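Uncharacterized protein (Helicobacter pylori, PDB 4O5J) probably mediates adhesion to host cells by binding sialylated glycans through its extracellular domain. Local coordinates at residues N65-F70 against T289-Q294. Sequence-based numbering, arbitrary orientation.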
loop_
_atom_site.group_PDB
_atom_site.type_symbol
_atom_site.label_atom_id
_atom_site.label_comp_id
_atom_site.label_asym_id
_atom_site.label_seq_id
_atom_site.Cartn_x
_atom_site.Cartn_y
_atom_site.Cartn_z
ATOM N N ASN A 65 7.804 -17.611 -15.802
ATOM C CA ASN A 65 7.275 -16.651 -16.740
ATOM C C ASN A 65 6.184 -15.740 -16.146
ATOM O O ASN A 65 6.111 -14.558 -16.481
ATOM C CB ASN A 65 6.783 -17.319 -18.005
ATOM C CG ASN A 65 6.197 -16.309 -18.992
ATOM O OD1 ASN A 65 4.989 -16.094 -19.048
ATOM N ND2 ASN A 65 7.058 -15.644 -19.737
ATOM N N TYR A 66 5.330 -16.282 -15.277
ATOM C CA TYR A 66 4.360 -15.445 -14.600
ATOM C C TYR A 66 5.065 -14.416 -13.668
ATOM O O TYR A 66 4.765 -13.213 -13.695
ATOM C CB TYR A 66 3.375 -16.313 -13.788
ATOM C CG TYR A 66 2.649 -15.427 -12.813
ATOM C CD1 TYR A 66 1.565 -14.618 -13.236
ATOM C CD2 TYR A 66 3.095 -15.298 -11.483
ATOM C CE1 TYR A 66 0.928 -13.768 -12.360
ATOM C CE2 TYR A 66 2.449 -14.451 -10.593
ATOM C CZ TYR A 66 1.387 -13.682 -11.031
ATOM O OH TYR A 66 0.765 -12.832 -10.136
ATOM N N LEU A 67 5.978 -14.898 -12.825
ATOM C CA LEU A 67 6.716 -14.060 -11.911
ATOM C C LEU A 67 7.357 -12.890 -12.663
ATOM O O LEU A 67 7.143 -11.697 -12.313
ATOM C CB LEU A 67 7.789 -14.897 -11.256
ATOM C CG LEU A 67 7.618 -15.412 -9.819
ATOM C CD1 LEU A 67 6.242 -15.280 -9.302
ATOM C CD2 LEU A 67 8.116 -16.826 -9.652
ATOM N N LYS A 68 8.103 -13.220 -13.714
ATOM C CA LYS A 68 8.833 -12.211 -14.509
ATOM C C LYS A 68 7.880 -11.283 -15.196
ATOM O O LYS A 68 8.104 -10.063 -15.294
ATOM C CB LYS A 68 9.724 -12.852 -15.581
ATOM C CG LYS A 68 10.834 -13.640 -14.991
ATOM C CD LYS A 68 11.619 -14.381 -16.074
ATOM C CE LYS A 68 13.075 -13.893 -16.158
ATOM N NZ LYS A 68 13.115 -12.619 -16.826
ATOM N N SER A 69 6.779 -11.832 -15.672
ATOM C CA SER A 69 5.851 -10.988 -16.372
ATOM C C SER A 69 5.213 -9.953 -15.394
ATOM O O SER A 69 4.980 -8.768 -15.729
ATOM C CB SER A 69 4.863 -11.890 -17.056
ATOM O OG SER A 69 3.894 -11.089 -17.627
ATOM N N PHE A 70 4.982 -10.370 -14.154
ATOM C CA PHE A 70 4.406 -9.435 -13.185
ATOM C C PHE A 70 5.449 -8.352 -12.896
ATOM O O PHE A 70 5.131 -7.159 -12.867
ATOM C CB PHE A 70 4.043 -10.158 -11.903
ATOM C CG PHE A 70 3.630 -9.235 -10.790
ATOM C CD1 PHE A 70 2.287 -8.941 -10.596
ATOM C CD2 PHE A 70 4.580 -8.645 -9.960
ATOM C CE1 PHE A 70 1.887 -8.063 -9.563
ATOM C CE2 PHE A 70 4.211 -7.779 -8.950
ATOM C CZ PHE A 70 2.858 -7.482 -8.741
ATOM N N THR A 289 13.527 -16.940 -3.665
ATOM C CA THR A 289 13.620 -15.594 -3.168
ATOM C C THR A 289 12.795 -14.663 -4.016
ATOM O O THR A 289 12.077 -13.819 -3.496
ATOM C CB THR A 289 15.073 -15.127 -3.231
ATOM O OG1 THR A 289 15.845 -16.035 -2.470
ATOM C CG2 THR A 289 15.233 -13.743 -2.643
ATOM N N PHE A 290 12.905 -14.814 -5.324
ATOM C CA PHE A 290 12.134 -14.005 -6.259
ATOM C C PHE A 290 10.632 -14.094 -5.926
ATOM O O PHE A 290 9.938 -13.081 -5.745
ATOM C CB PHE A 290 12.391 -14.527 -7.671
ATOM C CG PHE A 290 11.814 -13.674 -8.762
ATOM C CD1 PHE A 290 11.684 -12.304 -8.600
ATOM C CD2 PHE A 290 11.408 -14.247 -9.971
ATOM C CE1 PHE A 290 11.149 -11.510 -9.618
ATOM C CE2 PHE A 290 10.880 -13.450 -10.991
ATOM C CZ PHE A 290 10.766 -12.096 -10.828
ATOM N N ALA A 291 10.143 -15.312 -5.794
ATOM C CA ALA A 291 8.704 -15.569 -5.524
ATOM C C ALA A 291 8.282 -15.049 -4.143
ATOM O O ALA A 291 7.268 -14.347 -4.043
ATOM C CB ALA A 291 8.399 -17.065 -5.700
ATOM N N GLN A 292 9.058 -15.312 -3.095
ATOM C CA GLN A 292 8.745 -14.716 -1.788
ATOM C C GLN A 292 8.647 -13.234 -1.873
ATOM O O GLN A 292 7.665 -12.632 -1.378
ATOM C CB GLN A 292 9.800 -15.069 -0.773
ATOM C CG GLN A 292 9.766 -16.525 -0.412
ATOM C CD GLN A 292 10.952 -16.918 0.449
ATOM O OE1 GLN A 292 10.930 -16.780 1.664
ATOM N NE2 GLN A 292 11.981 -17.415 -0.175
ATOM N N ASN A 293 9.631 -12.607 -2.526
ATOM C CA ASN A 293 9.656 -11.118 -2.587
ATOM C C ASN A 293 8.432 -10.586 -3.290
ATOM O O ASN A 293 7.851 -9.585 -2.850
ATOM C CB ASN A 293 10.913 -10.564 -3.309
ATOM C CG ASN A 293 12.163 -10.744 -2.497
ATOM O OD1 ASN A 293 12.118 -10.881 -1.283
ATOM N ND2 ASN A 293 13.279 -10.744 -3.161
ATOM N N GLN A 294 8.040 -11.238 -4.390
ATOM C CA GLN A 294 6.910 -10.769 -5.147
ATOM C C GLN A 294 5.615 -10.972 -4.317
ATOM O O GLN A 294 4.703 -10.157 -4.405
ATOM C CB GLN A 294 6.785 -11.497 -6.474
ATOM C CG GLN A 294 5.729 -10.869 -7.373
ATOM C CD GLN A 294 5.837 -11.412 -8.800
ATOM O OE1 GLN A 294 4.979 -12.206 -9.273
ATOM N NE2 GLN A 294 6.918 -11.008 -9.504
HETATM O O HOH W 1 2.339 -11.643 -8.691
#
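Q294 reaches from helix 281-309 across to helix 57-76 and sets its amide among Y66, L67 and F70, a buried helix-helix contact in the helical bundle of the SabA adhesion domain. The axes of the two segments come within 10.6 Å of each other and cross at 50°. With CG anti to the backbone N (chi1 -171°) and an extended chain beyond it, the Q294 amide is carried over to the neighbouring backbone, where NE2 donates to L67 O at 2.9 Å. This bond is nearly straight and lies in the plane of the amide, although the donor is tilted from the carbonyl plane. The F70 ring and the Q294 amide lie side by side pointing opposite ways, their planes 39° apart, with F70 CD2 3.3 Å from Q294 CD, while Y357 meets the F70 ring edge-to-face. One turn earlier, F290 passes alongside L67, its CE2 3.4 Å from L67 CB, and crosses the aliphatic part of K68. L67 CD2 meets A291 CB at 4.0 Å, and helix 343-396 closes over this pair through A364 and L365. On the other amide atom, a water donates to Q294 OE1 at 2.8 Å and lies over one face of the F70 ring, offset toward its rim.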